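PDB 3QH4: esterase LipW from Mycobacterium marinum, which probably acts as an esterase of the alpha/beta hydrolase fold, cleaving ester bonds with strict substrate selectivity. Local coordinates for residues C108-R113 against R302-Q307; R270-G273 against S277-L280; E32-I37 against G95-N100; D104-L109 against L294-T299. One frame throughout, in Å; residues are numbered along the deposited sequence.

Interaction 1 of 4, residues C108-R113 against R302-Q307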
loop_
_atom_site.group_PDB
_atom_site.type_symbol
_atom_site.label_atom_id
_atom_site.label_comp_id
_atom_site.label_asym_id
_atom_site.label_seq_id
_atom_site.Cartn_x
_atom_site.Cartn_y
_atom_site.Cartn_z
ATOM N N CYS A 108 1.689 -6.441 -7.160
ATOM C CA CYS A 108 2.880 -5.956 -7.862
ATOM C C CYS A 108 2.907 -6.517 -9.277
ATOM O O CYS A 108 3.232 -5.781 -10.221
ATOM C CB CYS A 108 4.173 -6.310 -7.099
ATOM S SG CYS A 108 4.360 -5.313 -5.588
ATOM N N LEU A 109 2.581 -7.802 -9.426
ATOM C CA LEU A 109 2.583 -8.433 -10.739
ATOM C C LEU A 109 1.569 -7.741 -11.647
ATOM O O LEU A 109 1.813 -7.531 -12.848
ATOM C CB LEU A 109 2.254 -9.930 -10.650
ATOM C CG LEU A 109 3.357 -10.768 -9.980
ATOM C CD1 LEU A 109 2.742 -12.111 -9.609
ATOM C CD2 LEU A 109 4.613 -10.940 -10.874
ATOM N N GLU A 110 0.414 -7.428 -11.063
ATOM C CA GLU A 110 -0.665 -6.788 -11.826
ATOM C C GLU A 110 -0.267 -5.400 -12.265
ATOM O O GLU A 110 -0.474 -5.036 -13.431
ATOM C CB GLU A 110 -1.996 -6.798 -11.062
ATOM C CG GLU A 110 -2.524 -8.224 -10.745
ATOM C CD GLU A 110 -2.952 -9.032 -11.958
ATOM O OE1 GLU A 110 -3.226 -8.457 -13.037
ATOM O OE2 GLU A 110 -3.005 -10.270 -11.825
ATOM N N LEU A 111 0.338 -4.622 -11.362
ATOM C CA LEU A 111 0.799 -3.274 -11.727
ATOM C C LEU A 111 1.840 -3.324 -12.847
ATOM O O LEU A 111 1.718 -2.610 -13.842
ATOM C CB LEU A 111 1.396 -2.547 -10.521
ATOM C CG LEU A 111 0.435 -2.157 -9.398
ATOM C CD1 LEU A 111 1.200 -1.464 -8.265
ATOM C CD2 LEU A 111 -0.682 -1.242 -9.918
ATOM N N ALA A 112 2.861 -4.168 -12.685
ATOM C CA ALA A 112 3.951 -4.226 -13.667
ATOM C C ALA A 112 3.407 -4.544 -15.055
ATOM O O ALA A 112 3.725 -3.875 -16.030
ATOM C CB ALA A 112 4.992 -5.279 -13.247
ATOM N N ARG A 113 2.579 -5.579 -15.131
ATOM C CA ARG A 113 2.102 -6.092 -16.406
ATOM C C ARG A 113 1.136 -5.101 -17.066
ATOM O O ARG A 113 1.280 -4.752 -18.263
ATOM C CB ARG A 113 1.398 -7.429 -16.196
ATOM C CG ARG A 113 0.740 -7.961 -17.470
ATOM C CD ARG A 113 0.209 -9.365 -17.251
ATOM N NE ARG A 113 -0.945 -9.387 -16.359
ATOM C CZ ARG A 113 -2.206 -9.229 -16.740
ATOM N NH1 ARG A 113 -2.495 -8.990 -18.031
ATOM N NH2 ARG A 113 -3.177 -9.269 -15.833
ATOM N N ARG A 302 -11.432 -5.204 -11.802
ATOM C CA ARG A 302 -11.661 -3.801 -12.181
ATOM C C ARG A 302 -10.690 -2.867 -11.452
ATOM O O ARG A 302 -10.235 -1.883 -12.032
ATOM C CB ARG A 302 -13.117 -3.394 -11.923
ATOM C CG ARG A 302 -14.094 -3.946 -12.986
ATOM C CD ARG A 302 -15.474 -3.251 -12.868
ATOM N NE ARG A 302 -16.221 -3.753 -11.722
ATOM C CZ ARG A 302 -17.104 -4.753 -11.788
ATOM N NH1 ARG A 302 -17.718 -5.171 -10.686
ATOM N NH2 ARG A 302 -17.351 -5.354 -12.953
ATOM N N LEU A 303 -10.399 -3.159 -10.178
ATOM C CA LEU A 303 -9.361 -2.403 -9.457
ATOM C C LEU A 303 -8.012 -2.483 -10.190
ATOM O O LEU A 303 -7.409 -1.444 -10.479
ATOM C CB LEU A 303 -9.217 -2.915 -7.987
ATOM C CG LEU A 303 -7.985 -2.263 -7.310
ATOM C CD1 LEU A 303 -8.256 -0.825 -6.936
ATOM C CD2 LEU A 303 -7.588 -3.099 -6.071
ATOM N N PHE A 304 -7.545 -3.705 -10.474
ATOM C CA PHE A 304 -6.254 -3.900 -11.155
ATOM C C PHE A 304 -6.226 -3.157 -12.504
ATOM O O PHE A 304 -5.233 -2.547 -12.861
ATOM C CB PHE A 304 -5.932 -5.382 -11.354
ATOM C CG PHE A 304 -5.799 -6.186 -10.054
ATOM C CD1 PHE A 304 -5.246 -5.627 -8.896
ATOM C CD2 PHE A 304 -6.207 -7.514 -10.020
ATOM C CE1 PHE A 304 -5.136 -6.396 -7.715
ATOM C CE2 PHE A 304 -6.101 -8.290 -8.862
ATOM C CZ PHE A 304 -5.535 -7.736 -7.706
ATOM N N ALA A 305 -7.327 -3.219 -13.244
ATOM C CA ALA A 305 -7.369 -2.626 -14.582
ATOM C C ALA A 305 -7.282 -1.114 -14.430
ATOM O O ALA A 305 -6.588 -0.452 -15.220
ATOM C CB ALA A 305 -8.633 -3.046 -15.308
ATOM N N MET A 306 -7.972 -0.585 -13.406
ATOM C CA MET A 306 -8.022 0.848 -13.158
ATOM C C MET A 306 -6.638 1.373 -12.783
ATOM O O MET A 306 -6.198 2.432 -13.257
ATOM C CB MET A 306 -9.039 1.145 -12.046
ATOM C CG MET A 306 -9.217 2.610 -11.751
ATOM S SD MET A 306 -10.377 2.867 -10.395
ATOM C CE MET A 306 -11.841 2.094 -11.090
ATOM N N GLN A 307 -5.958 0.629 -11.927
ATOM C CA GLN A 307 -4.608 0.974 -11.505
ATOM C C GLN A 307 -3.666 0.940 -12.686
ATOM O O GLN A 307 -2.834 1.828 -12.830
ATOM C CB GLN A 307 -4.126 -0.023 -10.454
ATOM C CG GLN A 307 -4.876 0.050 -9.128
ATOM C CD GLN A 307 -4.472 -1.116 -8.221
ATOM O OE1 GLN A 307 -4.269 -2.235 -8.709
ATOM N NE2 GLN A 307 -4.394 -0.874 -6.914
#

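Interaction 2 of 4, residues R270-G273 against S277-L280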
loop_
_atom_site.group_PDB
_atom_site.type_symbol
_atom_site.label_atom_id
_atom_site.label_comp_id
_atom_site.label_asym_id
_atom_site.label_seq_id
_atom_site.Cartn_x
_atom_site.Cartn_y
_atom_site.Cartn_z
ATOM N N ARG A 270 -9.425 17.041 -0.258
ATOM C CA ARG A 270 -8.369 18.018 0.004
ATOM C C ARG A 270 -7.337 18.063 -1.117
ATOM O O ARG A 270 -6.878 19.141 -1.477
ATOM C CB ARG A 270 -7.734 17.751 1.370
ATOM C CG ARG A 270 -8.751 17.972 2.474
ATOM C CD ARG A 270 -8.075 18.373 3.790
ATOM N NE ARG A 270 -7.069 17.411 4.223
ATOM C CZ ARG A 270 -5.785 17.704 4.437
ATOM N NH1 ARG A 270 -4.973 16.753 4.854
ATOM N NH2 ARG A 270 -5.313 18.946 4.264
ATOM N N LEU A 271 -6.987 16.904 -1.678
ATOM C CA LEU A 271 -6.084 16.883 -2.839
ATOM C C LEU A 271 -6.688 17.699 -3.986
ATOM O O LEU A 271 -6.035 18.579 -4.555
ATOM C CB LEU A 271 -5.813 15.454 -3.303
ATOM C CG LEU A 271 -4.891 14.597 -2.411
ATOM C CD1 LEU A 271 -4.935 13.136 -2.916
ATOM C CD2 LEU A 271 -3.437 15.141 -2.449
ATOM N N LEU A 272 -7.943 17.404 -4.296
ATOM C CA LEU A 272 -8.654 18.132 -5.347
ATOM C C LEU A 272 -8.702 19.635 -5.056
ATOM O O LEU A 272 -8.462 20.464 -5.952
ATOM C CB LEU A 272 -10.058 17.538 -5.509
ATOM C CG LEU A 272 -9.990 16.142 -6.116
ATOM C CD1 LEU A 272 -11.329 15.388 -5.856
ATOM C CD2 LEU A 272 -9.686 16.213 -7.628
ATOM N N GLY A 273 -9.036 19.987 -3.812
ATOM C CA GLY A 273 -9.090 21.405 -3.401
ATOM C C GLY A 273 -7.748 22.119 -3.573
ATOM O O GLY A 273 -7.702 23.318 -3.865
ATOM N N SER A 277 -4.271 16.764 -9.460
ATOM C CA SER A 277 -5.117 15.948 -10.344
ATOM C C SER A 277 -5.321 14.603 -9.652
ATOM O O SER A 277 -4.361 13.887 -9.360
ATOM C CB SER A 277 -4.494 15.754 -11.724
ATOM O OG SER A 277 -5.350 14.954 -12.531
ATOM N N THR A 278 -6.574 14.272 -9.385
ATOM C CA THR A 278 -6.898 13.101 -8.558
ATOM C C THR A 278 -7.992 12.272 -9.210
ATOM O O THR A 278 -9.061 12.798 -9.612
ATOM C CB THR A 278 -7.384 13.567 -7.138
ATOM O OG1 THR A 278 -6.363 14.393 -6.563
ATOM C CG2 THR A 278 -7.578 12.352 -6.183
ATOM N N GLU A 279 -7.715 10.977 -9.321
ATOM C CA GLU A 279 -8.746 10.015 -9.723
ATOM C C GLU A 279 -9.123 9.263 -8.463
ATOM O O GLU A 279 -8.253 8.742 -7.749
ATOM C CB GLU A 279 -8.199 9.078 -10.808
ATOM C CG GLU A 279 -9.241 8.042 -11.245
ATOM C CD GLU A 279 -8.959 7.448 -12.612
ATOM O OE1 GLU A 279 -7.780 7.247 -12.922
ATOM O OE2 GLU A 279 -9.920 7.191 -13.381
ATOM N N LEU A 280 -10.421 9.191 -8.182
ATOM C CA LEU A 280 -10.881 8.564 -6.949
ATOM C C LEU A 280 -11.915 7.514 -7.286
ATOM O O LEU A 280 -12.794 7.764 -8.094
ATOM C CB LEU A 280 -11.537 9.616 -6.039
ATOM C CG LEU A 280 -12.450 9.126 -4.903
ATOM C CD1 LEU A 280 -11.603 8.433 -3.822
ATOM C CD2 LEU A 280 -13.244 10.314 -4.320
#

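Interaction 3 of 4, residues E32-I37 against G95-N100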
loop_
_atom_site.group_PDB
_atom_site.type_symbol
_atom_site.label_atom_id
_atom_site.label_comp_id
_atom_site.label_asym_id
_atom_site.label_seq_id
_atom_site.Cartn_x
_atom_site.Cartn_y
_atom_site.Cartn_z
ATOM N N GLU A 32 0.623 -9.797 20.566
ATOM C CA GLU A 32 0.687 -11.271 20.575
ATOM C C GLU A 32 0.094 -11.927 19.330
ATOM O O GLU A 32 0.662 -12.888 18.772
ATOM C CB GLU A 32 0.009 -11.834 21.839
ATOM N N SER A 33 -1.058 -11.404 18.894
ATOM C CA SER A 33 -1.708 -11.905 17.700
ATOM C C SER A 33 -0.871 -11.625 16.456
ATOM O O SER A 33 -0.774 -12.477 15.568
ATOM C CB SER A 33 -3.122 -11.311 17.575
ATOM O OG SER A 33 -3.735 -11.696 16.350
ATOM N N ILE A 34 -0.255 -10.435 16.407
ATOM C CA ILE A 34 0.614 -10.066 15.286
ATOM C C ILE A 34 1.707 -11.102 15.054
ATOM O O ILE A 34 1.954 -11.496 13.939
ATOM C CB ILE A 34 1.178 -8.626 15.460
ATOM C CG1 ILE A 34 0.083 -7.620 15.062
ATOM C CG2 ILE A 34 2.456 -8.401 14.644
ATOM C CD1 ILE A 34 0.285 -6.158 15.588
ATOM N N LEU A 35 2.338 -11.579 16.119
ATOM C CA LEU A 35 3.358 -12.621 15.955
ATOM C C LEU A 35 2.809 -13.896 15.317
ATOM O O LEU A 35 3.457 -14.490 14.458
ATOM C CB LEU A 35 4.039 -12.932 17.289
ATOM C CG LEU A 35 4.768 -11.793 18.007
ATOM C CD1 LEU A 35 5.253 -12.285 19.355
ATOM C CD2 LEU A 35 5.937 -11.184 17.196
ATOM N N THR A 36 1.606 -14.299 15.706
ATOM C CA THR A 36 1.022 -15.525 15.192
ATOM C C THR A 36 0.602 -15.348 13.731
ATOM O O THR A 36 0.740 -16.266 12.915
ATOM C CB THR A 36 -0.189 -15.953 16.062
ATOM O OG1 THR A 36 0.246 -16.089 17.419
ATOM C CG2 THR A 36 -0.722 -17.297 15.614
ATOM N N ILE A 37 0.073 -14.169 13.408
ATOM C CA ILE A 37 -0.360 -13.891 12.033
ATOM C C ILE A 37 0.847 -13.925 11.094
ATOM O O ILE A 37 0.770 -14.508 10.010
ATOM C CB ILE A 37 -1.108 -12.543 11.897
ATOM C CG1 ILE A 37 -2.391 -12.534 12.715
ATOM C CG2 ILE A 37 -1.432 -12.230 10.411
ATOM C CD1 ILE A 37 -2.996 -11.142 12.866
ATOM N N GLY A 95 -0.713 -3.128 7.980
ATOM C CA GLY A 95 -0.872 -2.308 9.212
ATOM C C GLY A 95 0.413 -1.933 9.924
ATOM O O GLY A 95 0.409 -1.727 11.161
ATOM N N PHE A 96 1.483 -1.775 9.137
ATOM C CA PHE A 96 2.853 -1.443 9.624
ATOM C C PHE A 96 3.533 -2.563 10.413
ATOM O O PHE A 96 4.726 -2.426 10.713
ATOM C CB PHE A 96 2.935 -0.148 10.482
ATOM C CG PHE A 96 2.249 1.010 9.872
ATOM C CD1 PHE A 96 2.849 1.715 8.835
ATOM C CD2 PHE A 96 0.984 1.387 10.325
ATOM C CE1 PHE A 96 2.186 2.810 8.239
ATOM C CE2 PHE A 96 0.329 2.483 9.760
ATOM C CZ PHE A 96 0.926 3.187 8.698
ATOM N N ALA A 97 2.783 -3.619 10.730
ATOM C CA ALA A 97 3.268 -4.702 11.607
ATOM C C ALA A 97 3.418 -6.070 10.939
ATOM O O ALA A 97 4.058 -6.983 11.513
ATOM C CB ALA A 97 2.335 -4.830 12.794
ATOM N N LEU A 98 2.780 -6.261 9.782
ATOM C CA LEU A 98 2.784 -7.577 9.118
ATOM C C LEU A 98 3.383 -7.499 7.729
ATOM O O LEU A 98 3.420 -6.416 7.118
ATOM C CB LEU A 98 1.356 -8.116 8.958
ATOM C CG LEU A 98 0.480 -8.187 10.193
ATOM C CD1 LEU A 98 -0.959 -8.547 9.832
ATOM C CD2 LEU A 98 1.123 -9.235 11.084
ATOM N N GLY A 99 3.816 -8.654 7.217
ATOM C CA GLY A 99 4.104 -8.778 5.793
ATOM C C GLY A 99 5.569 -8.757 5.406
ATOM O O GLY A 99 6.453 -8.576 6.240
ATOM N N ASN A 100 5.796 -8.965 4.115
ATOM C CA ASN A 100 7.129 -9.060 3.515
ATOM C C ASN A 100 6.931 -8.977 1.987
ATOM O O ASN A 100 5.875 -8.518 1.533
ATOM C CB ASN A 100 7.814 -10.377 3.955
ATOM C CG ASN A 100 7.036 -11.645 3.494
ATOM O OD1 ASN A 100 6.130 -11.573 2.652
ATOM N ND2 ASN A 100 7.392 -12.801 4.060
#

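Interaction 4 of 4, residues D104-L109 against L294-T299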
loop_
_atom_site.group_PDB
_atom_site.type_symbol
_atom_site.label_atom_id
_atom_site.label_comp_id
_atom_site.label_asym_id
_atom_site.label_seq_id
_atom_site.Cartn_x
_atom_site.Cartn_y
_atom_site.Cartn_z
ATOM N N ASP A 104 1.965 -8.631 -0.980
ATOM C CA ASP A 104 1.264 -7.974 -2.077
ATOM C C ASP A 104 1.926 -8.333 -3.406
ATOM O O ASP A 104 1.932 -7.542 -4.360
ATOM C CB ASP A 104 1.304 -6.452 -1.879
ATOM C CG ASP A 104 0.313 -5.972 -0.824
ATOM O OD1 ASP A 104 -0.533 -6.773 -0.367
ATOM O OD2 ASP A 104 0.356 -4.766 -0.526
ATOM N N HIS A 105 2.499 -9.536 -3.469
ATOM C CA HIS A 105 3.135 -10.003 -4.729
ATOM C C HIS A 105 2.146 -9.948 -5.918
ATOM O O HIS A 105 2.517 -9.479 -6.988
ATOM C CB HIS A 105 3.673 -11.412 -4.480
ATOM C CG HIS A 105 4.420 -12.028 -5.627
ATOM N ND1 HIS A 105 5.670 -11.599 -6.032
ATOM C CD2 HIS A 105 4.127 -13.107 -6.389
ATOM C CE1 HIS A 105 6.088 -12.360 -7.031
ATOM N NE2 HIS A 105 5.179 -13.292 -7.257
ATOM N N ARG A 106 0.911 -10.398 -5.716
ATOM C CA ARG A 106 -0.076 -10.381 -6.802
ATOM C C ARG A 106 -0.297 -8.941 -7.282
ATOM O O ARG A 106 -0.298 -8.681 -8.480
ATOM C CB ARG A 106 -1.399 -11.009 -6.365
ATOM C CG ARG A 106 -2.469 -11.029 -7.473
ATOM C CD ARG A 106 -2.067 -11.866 -8.691
ATOM N NE ARG A 106 -3.186 -11.992 -9.645
ATOM C CZ ARG A 106 -4.166 -12.886 -9.555
ATOM N NH1 ARG A 106 -4.226 -13.752 -8.526
ATOM N NH2 ARG A 106 -5.125 -12.893 -10.490
ATOM N N GLN A 107 -0.508 -8.013 -6.338
ATOM C CA GLN A 107 -0.702 -6.615 -6.693
ATOM C C GLN A 107 0.454 -6.084 -7.543
ATOM O O GLN A 107 0.229 -5.362 -8.523
ATOM C CB GLN A 107 -0.899 -5.789 -5.406
ATOM C CG GLN A 107 -0.821 -4.224 -5.535
ATOM C CD GLN A 107 -2.063 -3.606 -6.219
ATOM O OE1 GLN A 107 -2.953 -3.073 -5.545
ATOM N NE2 GLN A 107 -2.096 -3.646 -7.545
ATOM N N CYS A 108 1.689 -6.441 -7.160
ATOM C CA CYS A 108 2.880 -5.956 -7.862
ATOM C C CYS A 108 2.907 -6.517 -9.277
ATOM O O CYS A 108 3.232 -5.781 -10.221
ATOM C CB CYS A 108 4.173 -6.310 -7.099
ATOM S SG CYS A 108 4.360 -5.313 -5.588
ATOM N N LEU A 109 2.581 -7.802 -9.426
ATOM C CA LEU A 109 2.583 -8.433 -10.739
ATOM C C LEU A 109 1.569 -7.741 -11.647
ATOM O O LEU A 109 1.813 -7.531 -12.848
ATOM C CB LEU A 109 2.254 -9.930 -10.650
ATOM C CG LEU A 109 3.357 -10.768 -9.980
ATOM C CD1 LEU A 109 2.742 -12.111 -9.609
ATOM C CD2 LEU A 109 4.613 -10.940 -10.874
ATOM N N LEU A 294 -9.957 -11.957 -2.748
ATOM C CA LEU A 294 -10.569 -12.539 -3.949
ATOM C C LEU A 294 -9.973 -11.912 -5.197
ATOM O O LEU A 294 -10.634 -11.133 -5.858
ATOM C CB LEU A 294 -12.081 -12.279 -3.952
ATOM C CG LEU A 294 -13.080 -13.236 -3.347
ATOM C CD1 LEU A 294 -14.508 -12.896 -3.799
ATOM C CD2 LEU A 294 -12.739 -14.710 -3.688
ATOM N N PRO A 295 -8.718 -12.254 -5.536
ATOM C CA PRO A 295 -8.106 -11.489 -6.641
ATOM C C PRO A 295 -8.735 -11.758 -8.012
ATOM O O PRO A 295 -8.574 -10.941 -8.927
ATOM C CB PRO A 295 -6.636 -11.920 -6.624
ATOM C CG PRO A 295 -6.550 -13.080 -5.724
ATOM C CD PRO A 295 -7.764 -13.120 -4.830
ATOM N N GLU A 296 -9.487 -12.855 -8.151
ATOM C CA GLU A 296 -10.134 -13.129 -9.449
ATOM C C GLU A 296 -11.538 -12.512 -9.589
ATOM O O GLU A 296 -12.156 -12.572 -10.644
ATOM C CB GLU A 296 -10.223 -14.645 -9.715
ATOM C CG GLU A 296 -9.071 -15.466 -9.224
ATOM C CD GLU A 296 -7.728 -15.066 -9.785
ATOM O OE1 GLU A 296 -7.673 -14.440 -10.863
ATOM O OE2 GLU A 296 -6.723 -15.402 -9.121
ATOM N N TRP A 297 -12.051 -11.945 -8.510
ATOM C CA TRP A 297 -13.373 -11.391 -8.522
ATOM C C TRP A 297 -13.425 -10.232 -9.510
ATOM O O TRP A 297 -12.470 -9.495 -9.646
ATOM C CB TRP A 297 -13.675 -10.912 -7.098
ATOM C CG TRP A 297 -15.012 -10.249 -6.844
ATOM C CD1 TRP A 297 -16.221 -10.554 -7.416
ATOM C CD2 TRP A 297 -15.269 -9.262 -5.853
ATOM N NE1 TRP A 297 -17.198 -9.737 -6.895
ATOM C CE2 TRP A 297 -16.642 -8.948 -5.923
ATOM C CE3 TRP A 297 -14.447 -8.547 -4.949
ATOM C CZ2 TRP A 297 -17.235 -7.972 -5.115
ATOM C CZ3 TRP A 297 -15.027 -7.587 -4.144
ATOM C CH2 TRP A 297 -16.428 -7.301 -4.238
ATOM N N THR A 298 -14.542 -10.091 -10.213
ATOM C CA THR A 298 -14.677 -8.995 -11.192
ATOM C C THR A 298 -14.317 -7.634 -10.554
ATOM O O THR A 298 -13.692 -6.802 -11.184
ATOM C CB THR A 298 -16.089 -8.938 -11.812
ATOM O OG1 THR A 298 -17.078 -9.133 -10.789
ATOM C CG2 THR A 298 -16.237 -10.032 -12.849
ATOM N N THR A 299 -14.706 -7.413 -9.305
ATOM C CA THR A 299 -14.411 -6.128 -8.664
ATOM C C THR A 299 -12.913 -5.907 -8.443
ATOM O O THR A 299 -12.400 -4.804 -8.695
ATOM C CB THR A 299 -15.222 -5.952 -7.350
ATOM O OG1 THR A 299 -16.614 -5.899 -7.678
ATOM C CG2 THR A 299 -14.841 -4.674 -6.633
#

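Interaction 1 of 4, residues C108-R113 against R302-Q307
Phe304 and Gln307 of helix 298-315 meet Glu110 and Leu111 of helix 105-115, two helices packed side by side against the central sheet of the alpha/beta hydrolase fold. That both lean on the sheet follows from their other neighbours: Leu111 touches Val119 of strand 118-122, while Leu303 reaches His193 and Gln307 reaches Leu191 and His193 of strand 189-193. Along the second helix the first residue to meet its partner is Phe304, whose CA lies 6.3 Å from that of Glu110. Its ring receives Glu110 CG over one face in a CH-pi contact, with CG almost straight above the centroid at 3.9 Å. The bend at chi2 (-67°) keeps Glu110 CD 4.1 Å from Phe304 CD2, and the carboxylate plane lies only 13° from the ring plane. Three arginines share that buried carboxylate. Arg106 NE binds OE2 and Arg114 NE binds OE1, while Arg113 NH2 reaches Glu110 OE1 at 2.9 Å from the syn side, in a bent bond with an N-H...O angle of 138°. So much positive charge would be expected to keep the glutamate ionised although it is buried. One turn on, the chain of Gln307, extended beyond CG, ends with OE1 at the edge of the Phe304 ring and in its plane, where it accepts a hydrogen bond from Gln107 NE2. Leu111 fits against the aliphatic base of this amide chain: its CD2 lies 3.7 Å from Gln307 CB and 3.9 Å from Gln307 OE1.

Interaction 2 of 4, residues R270-G273 against S277-L280
Leu272 and Thr278 come closest in the backbone, with their CA atoms 6.2 Å apart, where the last turn of helix 261-273 passes the start of strand 278-283. The helical backbone of 270-273 thus faces an extended one, Thr278 having phi/psi of -133/129°. Contact between the two segments is made through side chains, and none of it is a hydrogen bond. Thr278 directs its CB toward the helix and is met by two successive leucines. Leu272 comes with one methyl, CD2, 3.5 Å from Thr278 CB, and its CG follows at 3.8 Å from Thr278 CB. Leu271 uses the base of its chain instead, since its CB sits 3.5 Å from Thr278 OG1 and the two side chains cross at about a right angle. The threonine hydroxyl is therefore edged by carbon, with Leu272 CD2 3.9 Å from OG1 as well. Its polar need is met by the turn: with chi1 at -56°, OG1 stands beside the threonine's own backbone N, and it donates a hydrogen bond to Val276 O just before the segment. The two leucines differ in setting, Leu271 being buried and Leu272 exposed, so the contact spans the margin between interior and surface. Strand 250-255, helix 261-273 and strand 278-283 form a beta-alpha-beta crossover, with this contact at its closing turn. Leu271 also touches Leu244, Leu247 and Thr250. Farther along strand 278-283, at one edge of the sheet, Leu280 packs against Val264, Leu265 and Ala268, while Ser277 and Glu279 pair with strand 250-255.

Interaction 3 of 4, residues E32-I37 against G95-N100
The peptide carbonyls of Ile34 and Ala97 are the flat groups that take part, and each is met by a methyl from across the contact. Leu98 CD2 stands 3.7 Å from Ile34 O, and Ile34 CG2 stands 3.8 Å from Ala97 O; the latter oxygen has a polar partner in Arg38 NE, one turn along the same helix. The aromatic ring of the loop, Phe96, points elsewhere: it stacks with Tyr226 and touches Met222, Ala167 and Thr170. What remains is aliphatic. Ile34 spreads its two branches over the loop, CD1 against Ala97 CB at 3.7 Å and CG2 against Leu98 CD2 at 3.9 Å. The second branch reaches the leucine because CG2 lies anti to the backbone N, while CG1, beside that nitrogen (chi1 -79°), carries CD1 to the alanine. A turn later, Ile37 CG2 lies 3.8 Å from Leu98 CD1, the two side chains crossing at about a right angle. Leu98 therefore divides its two methyls between successive turns, CD2 chiefly to Ile34 and CD1 to Ile37. The loop follows strand 85-91, and its Gly95, with positive phi, falls where relatives of this hydrolase family have the glycine-rich oxyanion-hole motif, so it probably lies beside the catalytic centre. In such relatives N-terminal helices contribute to a cap over the active site, and helix 31-56 may do so here; Phe29 and His225 also touch Ile34. Between the two segments the contact is apolar, with Arg38 NE bonding to Ala97 O beside it; this implies burial of methyl groups fitted by shape.

Interaction 4 of 4, residues D104-L109 against L294-T299
Arg106 and Glu296 are joined by an end-on salt bridge that links the start of helix 105-115 to the turn before helix 298-315 in this alpha/beta hydrolase fold. The turn is type I, from Leu294 to Trp297, and is closed by Trp297 N to Leu294 O at 3.1 Å. Its tighter side is Pro295, which lies over one face of the guanidinium, with CB 3.6 Å from Arg106 NH1. Arg106 reaches it by a chain whose CG is anti to the backbone N and which bends at chi2 (62°); NE is held by Glu110. Toward solvent the packing gives way to charge: Glu296 is exposed, its chain also bent, and its carboxylate meets the NH1/NH2 edge. Both main hydrogen bonds lie nearly in the guanidinium plane and meet the oxygens on their syn sides, yet the carboxylate is turned 31° from that plane, so the two groups are not coplanar. Arg106 NH1 donates to Glu296 OE2 at 3.1 Å with an N-H...O angle of 156°. Arg106 NH2 donates to Glu296 OE1 at 3.0 Å, and adds a weak second bond to OE2 at 3.3 Å.

From the N terminus, interaction 3 closes first, folding helix 31-56 onto the loop after strand 85-91 before any other contact opens. Helix 105-115, almost adjoining that loop, then starts two long loops, interactions 4 and 1, whose segments share Cys108 and Leu109. Within both lies the short loop of interaction 2, which ends the crossover to strand 278-283 at one edge of the sheet. Interaction 4 closes next, at the turn before helix 298-315, and interaction 1 last, on that helix itself. Their centres are about 8 Å apart, and Phe304 packing on Pro295 O and the Gln307-Gln107 bond join them into one seam. Interaction 3 lies across the chain's centre from interactions 1 and 2.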